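Local atomic coordinates of neutral ceramidase (Pseudomonas aeruginosa, PDB entry 2ZWS), a protein that hydrolyses the N-acyl bond of ceramides to give sphingosine and a free fatty acid, and also catalyses the reverse synthesis. Residues Met182-Phe187 against Ala195-Trp200; Glu289-Glu294 against Gly401-Leu406; Thr510-Asp515 against His548-Leu553. All blocks are in the same frame, centred on the assembly; numbering follows the deposited sequence.

Contact 1 of 3, residues Met182-Phe187 against Ala195-Trp200; sequences MSVLSF and AGAISW
Ser183 and Trp200, Leu185 and Ile198, and Phe187 and Gly196 form the hydrogen-bonded pairs of an antiparallel beta hairpin, whose strands run at 166° to each other. The first two pairs have reciprocal backbone bonds: Trp200 N reaches Ser183 O at 2.8 Å and Leu185 N reaches Ile198 O at 2.9 Å. Near the turn the ladder changes. Ala195 and Gly196 both face Phe187, a classic beta bulge: Phe187 O takes a 2.8 Å bond from Ala195 N and a longer, weak one from Gly196 N.

Polar side chains add little across the strands. Ser183 OG is held by Tyr148 of the neighbouring strand 142-152 and by a water 2.7 Å from Ser183 OG that also lies within hydrogen-bonding distance of Trp200 O and probably donates to it.

Side-chain packing divides between two faces. On the face of Leu185, Phe187, Ile198 and Trp200, the indole turns its edge to the hairpin partner, with Trp200 CZ3 3.7 Å from Leu185 CB. The Ile198 CG2 methyl lies over one indole face, offset toward the rim. The Phe187 ring also works by its edge: CE1 meets Ile198 CD1 at 3.9 Å while Gly196 O lies in the ring plane. Phe45 and Phe7 add further aromatic contacts to Phe187. The opposite face, with Met182, Val184 and Ser199, packs on helix 265-286, so this part of the N-terminal region is layered helix on sheet. There Val184 CG1, anti to its own N (chi1 -179°), comes within 4.2 Å of Ala197 CB. Met182 runs extended to its sulfur and then bends (chi3 -74°), leaving both SD and CE 3.4 Å from Ser199 OG.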
ATOM      1  N   MET A 182     -11.948  -8.843 -11.035  1.00 13.40           N
ATOM      2  CA  MET A 182     -10.505  -8.719 -11.045  1.00 13.67           C
ATOM      3  C   MET A 182     -10.012  -8.553 -12.491  1.00 13.36           C
ATOM      4  O   MET A 182     -10.420  -9.304 -13.390  1.00 13.69           O
ATOM      5  CB  MET A 182      -9.847  -9.952 -10.425  1.00 13.80           C
ATOM      6  CG  MET A 182      -8.311  -9.894 -10.499  1.00 14.88           C
ATOM      7  SD  MET A 182      -7.509 -11.299  -9.732  1.00 15.91           S
ATOM      8  CE  MET A 182      -7.749 -10.914  -7.975  1.00 17.25           C
ATOM      9  N   SER A 183      -9.126  -7.584 -12.712  1.00 12.82           N
ATOM     10  CA  SER A 183      -8.483  -7.368 -14.009  1.00 12.75           C
ATOM     11  C   SER A 183      -7.005  -7.683 -13.841  1.00 11.52           C
ATOM     12  O   SER A 183      -6.419  -7.423 -12.785  1.00 11.91           O
ATOM     13  CB  SER A 183      -8.616  -5.888 -14.423  1.00 12.96           C
ATOM     14  OG  SER A 183      -9.988  -5.500 -14.507  1.00 18.12           O
ATOM     15  N   VAL A 184      -6.389  -8.245 -14.882  1.00 11.38           N
ATOM     16  CA  VAL A 184      -4.953  -8.536 -14.848  1.00 12.26           C
ATOM     17  C   VAL A 184      -4.288  -8.030 -16.111  1.00 12.87           C
ATOM     18  O   VAL A 184      -4.736  -8.344 -17.218  1.00 12.73           O
ATOM     19  CB  VAL A 184      -4.655 -10.061 -14.651  1.00 12.52           C
ATOM     20  CG1 VAL A 184      -3.124 -10.327 -14.594  1.00 10.30           C
ATOM     21  CG2 VAL A 184      -5.352 -10.599 -13.409  1.00 14.63           C
ATOM     22  N   LEU A 185      -3.233  -7.225 -15.923  1.00 12.65           N
ATOM     23  CA  LEU A 185      -2.303  -6.875 -17.009  1.00 12.72           C
ATOM     24  C   LEU A 185      -1.060  -7.764 -16.871  1.00 13.63           C
ATOM     25  O   LEU A 185      -0.340  -7.694 -15.864  1.00 12.07           O
ATOM     26  CB  LEU A 185      -1.903  -5.390 -16.958  1.00 13.11           C
ATOM     27  CG  LEU A 185      -0.976  -4.862 -18.075  1.00 13.13           C
ATOM     28  CD1 LEU A 185      -1.579  -5.011 -19.457  1.00 13.49           C
ATOM     29  CD2 LEU A 185      -0.654  -3.399 -17.843  1.00 12.66           C
ATOM     30  N   SER A 186      -0.841  -8.620 -17.878  1.00 13.09           N
ATOM     31  CA  SER A 186       0.306  -9.497 -17.822  0.50 13.19           C
ATOM     32  C   SER A 186       1.380  -9.050 -18.780  1.00 12.78           C
ATOM     33  O   SER A 186       1.099  -8.483 -19.851  1.00 12.44           O
ATOM     34  CB  SER A 186      -0.094 -10.950 -18.054  0.50 13.74           C
ATOM     35  OG  SER A 186      -0.880 -11.074 -19.224  0.50 14.35           O
ATOM     36  N   PHE A 187       2.618  -9.290 -18.344  1.00 12.16           N
ATOM     37  CA  PHE A 187       3.804  -8.882 -19.063  1.00 12.48           C
ATOM     38  C   PHE A 187       4.520 -10.129 -19.555  1.00 13.47           C
ATOM     39  O   PHE A 187       5.073 -10.899 -18.755  1.00 13.16           O
ATOM     40  CB  PHE A 187       4.706  -8.059 -18.157  1.00 13.11           C
ATOM     41  CG  PHE A 187       4.084  -6.783 -17.694  1.00 11.21           C
ATOM     42  CD1 PHE A 187       3.157  -6.778 -16.645  1.00 14.54           C
ATOM     43  CD2 PHE A 187       4.380  -5.584 -18.331  1.00 13.41           C
ATOM     44  CE1 PHE A 187       2.557  -5.582 -16.213  1.00 15.22           C
ATOM     45  CE2 PHE A 187       3.810  -4.373 -17.892  1.00 13.93           C
ATOM     46  CZ  PHE A 187       2.880  -4.380 -16.848  1.00 13.94           C
ATOM     47  N   ALA A 195       6.540 -12.772 -17.323  1.00 14.41           N
ATOM     48  CA  ALA A 195       7.605 -12.110 -16.555  1.00 14.30           C
ATOM     49  C   ALA A 195       7.097 -11.331 -15.327  1.00 14.04           C
ATOM     50  O   ALA A 195       7.850 -11.083 -14.381  1.00 15.06           O
ATOM     51  CB  ALA A 195       8.374 -11.171 -17.463  1.00 14.16           C
ATOM     52  N   GLY A 196       5.832 -10.918 -15.362  1.00 12.96           N
ATOM     53  CA  GLY A 196       5.269 -10.199 -14.220  1.00 11.81           C
ATOM     54  C   GLY A 196       3.813  -9.919 -14.528  1.00 11.56           C
ATOM     55  O   GLY A 196       3.328 -10.207 -15.644  1.00 12.35           O
ATOM     56  N   ALA A 197       3.117  -9.329 -13.557  1.00 11.20           N
ATOM     57  CA  ALA A 197       1.692  -9.082 -13.698  1.00 10.97           C
ATOM     58  C   ALA A 197       1.221  -8.073 -12.679  1.00 10.47           C
ATOM     59  O   ALA A 197       1.753  -8.000 -11.572  1.00 11.69           O
ATOM     60  CB  ALA A 197       0.910 -10.382 -13.557  1.00 11.71           C
ATOM     61  N   ILE A 198       0.182  -7.343 -13.053  1.00 10.66           N
ATOM     62  CA  ILE A 198      -0.542  -6.480 -12.113  1.00 10.57           C
ATOM     63  C   ILE A 198      -1.993  -6.973 -12.064  1.00 11.12           C
ATOM     64  O   ILE A 198      -2.653  -7.072 -13.106  1.00 11.34           O
ATOM     65  CB  ILE A 198      -0.535  -4.985 -12.548  1.00 11.10           C
ATOM     66  CG1 ILE A 198       0.901  -4.463 -12.799  1.00 11.02           C
ATOM     67  CG2 ILE A 198      -1.316  -4.131 -11.521  1.00 12.00           C
ATOM     68  CD1 ILE A 198       0.919  -3.195 -13.658  1.00 12.36           C
ATOM     69  N   SER A 199      -2.452  -7.296 -10.858  1.00 12.07           N
ATOM     70  CA  SER A 199      -3.862  -7.669 -10.602  1.00 12.81           C
ATOM     71  C   SER A 199      -4.586  -6.502  -9.914  1.00 12.86           C
ATOM     72  O   SER A 199      -4.057  -5.922  -8.953  1.00 13.36           O
ATOM     73  CB  SER A 199      -3.929  -8.902  -9.682  1.00 14.03           C
ATOM     74  OG  SER A 199      -5.165  -8.983  -8.985  1.00 17.35           O
ATOM     75  N   TRP A 200      -5.776  -6.140 -10.406  1.00 12.61           N
ATOM     76  CA  TRP A 200      -6.596  -5.113  -9.736  1.00 12.08           C
ATOM     77  C   TRP A 200      -7.863  -5.773  -9.232  1.00 12.04           C
ATOM     78  O   TRP A 200      -8.615  -6.388 -10.005  1.00 12.70           O
ATOM     79  CB  TRP A 200      -7.023  -3.997 -10.696  1.00 12.30           C
ATOM     80  CG  TRP A 200      -5.928  -3.062 -11.102  1.00 12.83           C
ATOM     81  CD1 TRP A 200      -5.562  -1.914 -10.466  1.00 12.72           C
ATOM     82  CD2 TRP A 200      -5.092  -3.159 -12.273  1.00 11.04           C
ATOM     83  NE1 TRP A 200      -4.536  -1.293 -11.144  1.00 12.40           N
ATOM     84  CE2 TRP A 200      -4.229  -2.027 -12.262  1.00 12.57           C
ATOM     85  CE3 TRP A 200      -4.994  -4.084 -13.338  1.00 12.67           C
ATOM     86  CZ2 TRP A 200      -3.280  -1.787 -13.262  1.00 13.40           C
ATOM     87  CZ3 TRP A 200      -4.021  -3.847 -14.343  1.00 13.27           C
ATOM     88  CH2 TRP A 200      -3.176  -2.699 -14.288  1.00 13.47           C
TER
HETATM   89  O   HOH W   1     -10.493  -4.748 -11.999  1.00 33.97           O

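Contact 2 of 3, residues Glu289-Glu294 against Gly401-Leu406; sequences EEVLGE and GQLELL
Gly401 N donates to Glu294 O at 2.9 Å, the single clearly defined hydrogen bond between the two segments. It is moderately bent, 150° at the hydrogen. The approach is close because two glycines meet here: the CA atoms of Gly293 and Gly401 are 3.9 Å apart, and Gly401 CA lies 3.2 Å from Leu292 O. Gly401 has a positive phi of 57°, which turns the chain sharply at this point. Its bare CA also lets Val291 CG1 come to 4.0 Å.

The side chain of Gln402 fills the angle between the segments. CG stands between the backbone N and the carbonyl carbon (chi1 71°), and a bend at chi2 swings the amide against the backbone of residues 290-292. Glu289 comes from the other direction with its chain extended, placing OE1 3.4 Å from Gln402 CG. The other carboxylate oxygen, OE2, is hydrogen-bonded to NE2 of His435 on strand 435-439.

Next to this polar layer lies the apolar contact. Val291 CG2 meets Leu403 CD1 at 3.8 Å, the two side chains crossing at about a right angle, and Tyr148 of strand 142-152 packs on both.

Outer charges are paired with other parts of the chain: Glu290 with Arg145, Glu294 with Arg489. Gly401 and Gln402 form the tight connection between antiparallel strands 392-400 and 403-407, whereas residues 292-294 carry the chain from the large sheet to strand 295-303 of the same four-stranded sheet. The contact thus joins the large sheet to the four-stranded sheet packed against it, consistent with the layered alpha-beta-beta-alpha architecture of the DmpA/ArgJ clan.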
ATOM      1  N   GLU A 289      -6.815 -11.120 -24.041  1.00 17.41           N
ATOM      2  CA  GLU A 289      -6.832 -10.127 -25.101  1.00 18.41           C
ATOM      3  C   GLU A 289      -5.456  -9.492 -25.165  1.00 17.79           C
ATOM      4  O   GLU A 289      -4.985  -8.991 -24.150  1.00 18.45           O
ATOM      5  CB  GLU A 289      -7.831  -9.060 -24.681  1.00 20.07           C
ATOM      6  CG  GLU A 289      -8.154  -8.010 -25.675  1.00 23.85           C
ATOM      7  CD  GLU A 289      -9.178  -7.062 -25.105  1.00 26.80           C
ATOM      8  OE1 GLU A 289      -9.186  -5.889 -25.512  1.00 28.82           O
ATOM      9  OE2 GLU A 289      -9.978  -7.505 -24.244  1.00 28.26           O
ATOM     10  N   GLU A 290      -4.798  -9.483 -26.321  1.00 16.28           N
ATOM     11  CA  GLU A 290      -3.523  -8.760 -26.406  1.00 16.16           C
ATOM     12  C   GLU A 290      -3.773  -7.247 -26.395  1.00 15.90           C
ATOM     13  O   GLU A 290      -4.658  -6.754 -27.106  1.00 15.27           O
ATOM     14  CB  GLU A 290      -2.691  -9.152 -27.633  1.00 16.67           C
ATOM     15  CG  GLU A 290      -1.320  -8.501 -27.612  1.00 15.83           C
ATOM     16  CD  GLU A 290      -0.355  -9.077 -28.613  1.00 17.26           C
ATOM     17  OE1 GLU A 290      -0.804  -9.835 -29.504  1.00 20.60           O
ATOM     18  OE2 GLU A 290       0.844  -8.733 -28.520  1.00 17.34           O
ATOM     19  N   VAL A 291      -2.990  -6.533 -25.591  1.00 15.22           N
ATOM     20  CA  VAL A 291      -3.013  -5.065 -25.559  1.00 15.59           C
ATOM     21  C   VAL A 291      -2.160  -4.539 -26.708  1.00 16.02           C
ATOM     22  O   VAL A 291      -0.995  -4.885 -26.843  1.00 16.35           O
ATOM     23  CB  VAL A 291      -2.503  -4.559 -24.201  1.00 15.86           C
ATOM     24  CG1 VAL A 291      -2.430  -3.019 -24.162  1.00 16.61           C
ATOM     25  CG2 VAL A 291      -3.397  -5.085 -23.083  1.00 16.04           C
ATOM     26  N   LEU A 292      -2.774  -3.721 -27.553  1.00 16.06           N
ATOM     27  CA  LEU A 292      -2.112  -3.100 -28.686  1.00 16.79           C
ATOM     28  C   LEU A 292      -2.517  -1.646 -28.826  1.00 16.43           C
ATOM     29  O   LEU A 292      -3.671  -1.279 -28.559  1.00 17.19           O
ATOM     30  CB  LEU A 292      -2.471  -3.835 -29.988  1.00 17.25           C
ATOM     31  CG  LEU A 292      -2.037  -5.302 -30.053  1.00 19.11           C
ATOM     32  CD1 LEU A 292      -2.668  -5.987 -31.266  1.00 19.71           C
ATOM     33  CD2 LEU A 292      -0.514  -5.430 -30.061  1.00 18.16           C
ATOM     34  N   GLY A 293      -1.573  -0.827 -29.254  1.00 16.50           N
ATOM     35  CA  GLY A 293      -1.858   0.582 -29.505  1.00 16.64           C
ATOM     36  C   GLY A 293      -1.007   1.527 -28.671  1.00 16.90           C
ATOM     37  O   GLY A 293      -0.079   1.104 -27.946  1.00 17.07           O
ATOM     38  N   GLU A 294      -1.331   2.810 -28.776  1.00 16.83           N
ATOM     39  CA  GLU A 294      -0.494   3.863 -28.221  1.00 17.98           C
ATOM     40  C   GLU A 294      -0.450   3.876 -26.702  1.00 16.55           C
ATOM     41  O   GLU A 294      -1.353   3.374 -26.047  1.00 16.25           O
ATOM     42  CB  GLU A 294      -0.944   5.227 -28.736  1.00 18.99           C
ATOM     43  CG  GLU A 294      -2.221   5.717 -28.144  1.00 21.45           C
ATOM     44  CD  GLU A 294      -2.627   7.116 -28.626  1.00 22.62           C
ATOM     45  OE1 GLU A 294      -3.824   7.303 -28.861  1.00 29.24           O
ATOM     46  OE2 GLU A 294      -1.784   8.028 -28.751  1.00 26.84           O
ATOM     47  N   GLY A 401      -2.666   1.093 -24.854  1.00 15.20           N
ATOM     48  CA  GLY A 401      -3.457   0.472 -25.925  1.00 15.80           C
ATOM     49  C   GLY A 401      -4.956   0.695 -25.747  1.00 14.91           C
ATOM     50  O   GLY A 401      -5.405   1.843 -25.553  1.00 16.10           O
ATOM     51  N   GLN A 402      -5.749  -0.378 -25.781  1.00 14.05           N
ATOM     52  CA  GLN A 402      -7.211  -0.221 -25.589  1.00 14.12           C
ATOM     53  C   GLN A 402      -7.624  -0.131 -24.120  1.00 14.17           C
ATOM     54  O   GLN A 402      -8.822  -0.155 -23.803  1.00 14.57           O
ATOM     55  CB  GLN A 402      -7.970  -1.372 -26.272  1.00 14.16           C
ATOM     56  CG  GLN A 402      -7.817  -2.739 -25.571  1.00 15.30           C
ATOM     57  CD  GLN A 402      -6.713  -3.642 -26.134  1.00 16.70           C
ATOM     58  OE1 GLN A 402      -6.882  -4.872 -26.168  1.00 19.51           O
ATOM     59  NE2 GLN A 402      -5.587  -3.067 -26.516  1.00 14.29           N
ATOM     60  N   LEU A 403      -6.636  -0.061 -23.227  1.00 14.73           N
ATOM     61  CA  LEU A 403      -6.893   0.078 -21.784  0.60 13.95           C
ATOM     62  C   LEU A 403      -6.732   1.505 -21.327  1.00 13.68           C
ATOM     63  O   LEU A 403      -5.848   2.213 -21.796  1.00 14.62           O
ATOM     64  CB  LEU A 403      -5.880  -0.717 -20.968  0.60 14.00           C
ATOM     65  CG  LEU A 403      -5.661  -2.163 -21.349  0.60 13.27           C
ATOM     66  CD1 LEU A 403      -4.665  -2.777 -20.354  0.60 14.77           C
ATOM     67  CD2 LEU A 403      -6.975  -2.925 -21.356  0.60 11.80           C
ATOM     68  N   GLU A 404      -7.586   1.916 -20.398  1.00 13.14           N
ATOM     69  CA  GLU A 404      -7.314   3.155 -19.664  1.00 14.17           C
ATOM     70  C   GLU A 404      -7.271   2.833 -18.198  1.00 13.72           C
ATOM     71  O   GLU A 404      -8.110   2.090 -17.701  1.00 15.32           O
ATOM     72  CB  GLU A 404      -8.350   4.242 -19.920  1.00 14.95           C
ATOM     73  CG  GLU A 404      -8.072   5.039 -21.163  1.00 18.10           C
ATOM     74  CD  GLU A 404      -9.083   6.163 -21.403  1.00 17.17           C
ATOM     75  OE1 GLU A 404     -10.266   6.047 -20.977  1.00 20.27           O
ATOM     76  OE2 GLU A 404      -8.684   7.154 -22.050  1.00 21.44           O
ATOM     77  N   LEU A 405      -6.270   3.394 -17.528  1.00 12.99           N
ATOM     78  CA  LEU A 405      -6.031   3.142 -16.123  1.00 13.90           C
ATOM     79  C   LEU A 405      -6.168   4.494 -15.426  1.00 13.12           C
ATOM     80  O   LEU A 405      -5.486   5.458 -15.765  1.00 14.22           O
ATOM     81  CB  LEU A 405      -4.621   2.564 -15.964  1.00 13.03           C
ATOM     82  CG  LEU A 405      -4.087   2.388 -14.545  1.00 14.51           C
ATOM     83  CD1 LEU A 405      -4.964   1.437 -13.705  1.00 14.60           C
ATOM     84  CD2 LEU A 405      -2.643   1.919 -14.560  1.00 15.26           C
ATOM     85  N   LEU A 406      -7.090   4.580 -14.480  1.00 13.30           N
ATOM     86  CA  LEU A 406      -7.308   5.818 -13.746  1.00 13.92           C
ATOM     87  C   LEU A 406      -6.668   5.740 -12.381  1.00 13.17           C
ATOM     88  O   LEU A 406      -6.799   4.725 -11.688  1.00 13.27           O
ATOM     89  CB  LEU A 406      -8.798   6.064 -13.526  1.00 13.78           C
ATOM     90  CG  LEU A 406      -9.723   6.514 -14.669  1.00 17.69           C
ATOM     91  CD1 LEU A 406      -9.498   5.842 -15.989  1.00 19.26           C
ATOM     92  CD2 LEU A 406     -11.204   6.352 -14.238  1.00 17.14           C
TER

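Contact 3 of 3, residues Thr510-Asp515 against His548-Leu553; sequences TGVVAD and HPKNDL. With FMT (formic acid), chain F.
Asp515 faces His548 with CA atoms 6.9 Å apart, and Val512 faces Lys550 at 7.0 Å, one irregular segment against a turn closed by the 3.0 Å bond from Asn551 N to His548 O. Asp515 grips that turn with both carboxylate oxygens. OD1 accepts from His548 N at 2.9 Å, the donor lying 45° out of the carboxylate plane. OD2 accepts Asn551 ND2 at 2.8 Å on its syn side, the amide plane standing nearly perpendicular (85°) to the carboxylate, and takes a second bond from Lys622 N.

Residues 548-553 link two strands of the C-terminal beta-sandwich, and 510-515 belong to the connection leading into it; Lys622 lies in the terminal region needed for correct folding. Val512 supplies the apolar part: CG2 sits over one face of the His548 ring in a CH-pi contact, 3.9 Å from the centroid, and touches Lys550 CB at 3.5 Å. The ring is held at both nitrogens: ND1 accepts Lys550 N in its plane, while NE2 bonds Glu20 OE1. Lys550 extends to place NZ on Glu20 O, with a weak 3.1 Å bond to Thr510 O. Gly511 N makes a weak bond to O1 of a formic acid, probably from the crystallisation liquor.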
ATOM      1  N   THR A 510       8.966  10.124  20.565  1.00 16.63           N
ATOM      2  CA  THR A 510      10.358  10.131  20.986  0.50 18.19           C
ATOM      3  C   THR A 510      11.176   9.126  20.159  1.00 17.93           C
ATOM      4  O   THR A 510      10.633   8.164  19.628  1.00 18.49           O
ATOM      5  CB  THR A 510      10.444   9.817  22.502  0.50 18.43           C
ATOM      6  OG1 THR A 510       9.429  10.553  23.207  0.50 21.11           O
ATOM      7  CG2 THR A 510      11.783  10.195  23.069  0.50 19.45           C
ATOM      8  N   GLY A 511      12.486   9.343  20.059  1.00 18.46           N
ATOM      9  CA  GLY A 511      13.359   8.430  19.334  1.00 19.76           C
ATOM     10  C   GLY A 511      14.156   7.553  20.279  1.00 20.69           C
ATOM     11  O   GLY A 511      13.776   7.343  21.439  1.00 22.27           O
ATOM     12  N   VAL A 512      15.292   7.078  19.793  1.00 19.86           N
ATOM     13  CA  VAL A 512      16.164   6.201  20.558  1.00 20.16           C
ATOM     14  C   VAL A 512      17.143   7.047  21.354  1.00 20.39           C
ATOM     15  O   VAL A 512      17.924   7.793  20.773  1.00 20.43           O
ATOM     16  CB  VAL A 512      16.982   5.292  19.627  1.00 19.75           C
ATOM     17  CG1 VAL A 512      17.793   4.295  20.442  1.00 20.05           C
ATOM     18  CG2 VAL A 512      16.069   4.557  18.616  1.00 21.01           C
ATOM     19  N   VAL A 513      17.083   6.932  22.682  1.00 20.46           N
ATOM     20  CA  VAL A 513      18.034   7.609  23.582  1.00 21.17           C
ATOM     21  C   VAL A 513      19.392   6.910  23.481  1.00 20.49           C
ATOM     22  O   VAL A 513      20.419   7.548  23.190  1.00 21.35           O
ATOM     23  CB  VAL A 513      17.524   7.574  25.044  1.00 21.34           C
ATOM     24  CG1 VAL A 513      18.553   8.149  26.022  1.00 22.34           C
ATOM     25  CG2 VAL A 513      16.178   8.306  25.164  1.00 23.07           C
ATOM     26  N   ALA A 514      19.396   5.592  23.682  1.00 20.24           N
ATOM     27  CA  ALA A 514      20.615   4.795  23.593  1.00 19.27           C
ATOM     28  C   ALA A 514      20.258   3.331  23.843  1.00 19.87           C
ATOM     29  O   ALA A 514      19.148   3.015  24.339  1.00 20.11           O
ATOM     30  CB  ALA A 514      21.644   5.270  24.629  1.00 20.51           C
ATOM     31  N   ASP A 515      21.181   2.455  23.453  1.00 18.31           N
ATOM     32  CA  ASP A 515      21.082   1.020  23.730  1.00 19.26           C
ATOM     33  C   ASP A 515      22.214   0.570  24.632  1.00 19.61           C
ATOM     34  O   ASP A 515      23.359   1.023  24.487  1.00 20.60           O
ATOM     35  CB  ASP A 515      21.203   0.211  22.438  1.00 19.21           C
ATOM     36  CG  ASP A 515      20.150   0.580  21.412  1.00 19.68           C
ATOM     37  OD1 ASP A 515      18.993   0.152  21.568  1.00 19.00           O
ATOM     38  OD2 ASP A 515      20.491   1.286  20.450  1.00 17.96           O
ATOM     39  N   HIS A 548      17.919  -1.190  19.211  1.00 16.38           N
ATOM     40  CA  HIS A 548      16.670  -0.688  18.646  1.00 15.94           C
ATOM     41  C   HIS A 548      16.645  -0.661  17.099  1.00 15.64           C
ATOM     42  O   HIS A 548      17.523  -0.071  16.488  1.00 16.18           O
ATOM     43  CB  HIS A 548      16.453   0.726  19.153  1.00 15.94           C
ATOM     44  CG  HIS A 548      15.016   1.125  19.207  1.00 15.48           C
ATOM     45  ND1 HIS A 548      14.191   1.115  18.098  1.00 15.98           N
ATOM     46  CD2 HIS A 548      14.244   1.522  20.246  1.00 16.03           C
ATOM     47  CE1 HIS A 548      12.981   1.510  18.455  1.00 17.27           C
ATOM     48  NE2 HIS A 548      12.985   1.757  19.754  1.00 17.34           N
ATOM     49  N   PRO A 549      15.627  -1.285  16.464  1.00 14.80           N
ATOM     50  CA  PRO A 549      15.567  -1.255  14.989  1.00 15.21           C
ATOM     51  C   PRO A 549      15.373   0.153  14.400  1.00 15.25           C
ATOM     52  O   PRO A 549      15.608   0.326  13.198  1.00 14.85           O
ATOM     53  CB  PRO A 549      14.366  -2.177  14.655  1.00 14.99           C
ATOM     54  CG  PRO A 549      13.593  -2.258  15.853  1.00 15.14           C
ATOM     55  CD  PRO A 549      14.516  -2.074  17.034  1.00 15.43           C
ATOM     56  N   LYS A 550      14.951   1.146  15.208  1.00 15.45           N
ATOM     57  CA  LYS A 550      14.910   2.545  14.694  1.00 15.65           C
ATOM     58  C   LYS A 550      16.298   3.039  14.301  1.00 16.40           C
ATOM     59  O   LYS A 550      16.422   3.987  13.516  1.00 18.03           O
ATOM     60  CB  LYS A 550      14.329   3.550  15.699  1.00 16.48           C
ATOM     61  CG  LYS A 550      12.828   3.643  15.716  1.00 16.74           C
ATOM     62  CD  LYS A 550      12.338   4.630  16.809  1.00 16.52           C
ATOM     63  CE  LYS A 550      10.846   4.787  16.681  1.00 16.64           C
ATOM     64  NZ  LYS A 550      10.297   5.719  17.691  1.00 15.24           N
ATOM     65  N   ASN A 551      17.335   2.405  14.837  1.00 16.51           N
ATOM     66  CA  ASN A 551      18.712   2.833  14.522  1.00 16.86           C
ATOM     67  C   ASN A 551      19.090   2.626  13.049  1.00 16.71           C
ATOM     68  O   ASN A 551      19.869   3.398  12.507  1.00 18.02           O
ATOM     69  CB  ASN A 551      19.730   2.086  15.378  1.00 16.90           C
ATOM     70  CG  ASN A 551      19.686   2.484  16.834  1.00 15.46           C
ATOM     71  OD1 ASN A 551      19.465   3.662  17.195  1.00 17.37           O
ATOM     72  ND2 ASN A 551      19.877   1.500  17.694  1.00 16.85           N
ATOM     73  N   ASP A 552      18.539   1.587  12.417  1.00 16.69           N
ATOM     74  CA  ASP A 552      18.831   1.275  11.015  1.00 15.85           C
ATOM     75  C   ASP A 552      17.698   0.380  10.499  1.00 14.61           C
ATOM     76  O   ASP A 552      17.430  -0.670  11.071  1.00 14.81           O
ATOM     77  CB  ASP A 552      20.194   0.590  10.881  1.00 17.30           C
ATOM     78  CG  ASP A 552      20.705   0.554   9.448  1.00 19.98           C
ATOM     79  OD1 ASP A 552      19.959   0.141   8.529  1.00 18.89           O
ATOM     80  OD2 ASP A 552      21.872   0.964   9.230  1.00 23.23           O
ATOM     81  N   LEU A 553      17.050   0.783   9.411  1.00 14.10           N
ATOM     82  CA  LEU A 553      15.924  -0.001   8.838  1.00 13.77           C
ATOM     83  C   LEU A 553      16.362  -1.276   8.167  1.00 13.88           C
ATOM     84  O   LEU A 553      15.533  -2.128   7.808  1.00 13.65           O
ATOM     85  CB  LEU A 553      15.198   0.835   7.797  1.00 13.25           C
ATOM     86  CG  LEU A 553      14.778   2.213   8.269  1.00 15.62           C
ATOM     87  CD1 LEU A 553      13.996   2.934   7.181  1.00 17.08           C
ATOM     88  CD2 LEU A 553      13.947   2.102   9.470  1.00 17.97           C
TER
HETATM   89  C   FMT F 651      15.418  11.127  21.035  1.00 41.39           C
HETATM   90  O1  FMT F 651      14.553  11.164  21.916  1.00 41.42           O
HETATM   91  O2  FMT F 651      16.636  11.218  21.222  1.00 41.59           O

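Overall arrangement
Contacts 1 and 2, centres about 13 Å apart, touch: Trp200 CZ2 packs on Leu405 CD1 at 3.7 Å, while Leu185 CD1 meets Leu403 CD1 at 3.9 Å. Both involve the large sheet of the N-terminal region. Contact 1 is wholly buried and rests on regular strand pairing and apolar faces; contact 2, between the large sheet and the four-stranded one, is partly exposed, with one backbone bond and charged residues held by partners beyond it. Contact 3 lies on the opposite side of the chain's centre, its nearest atoms about 24 Å from contact 1. Also partly buried, it joins C-terminal loops without strand pairing, chiefly through side-chain-to-backbone and side-chain-to-side-chain bonds and the packing of one valine.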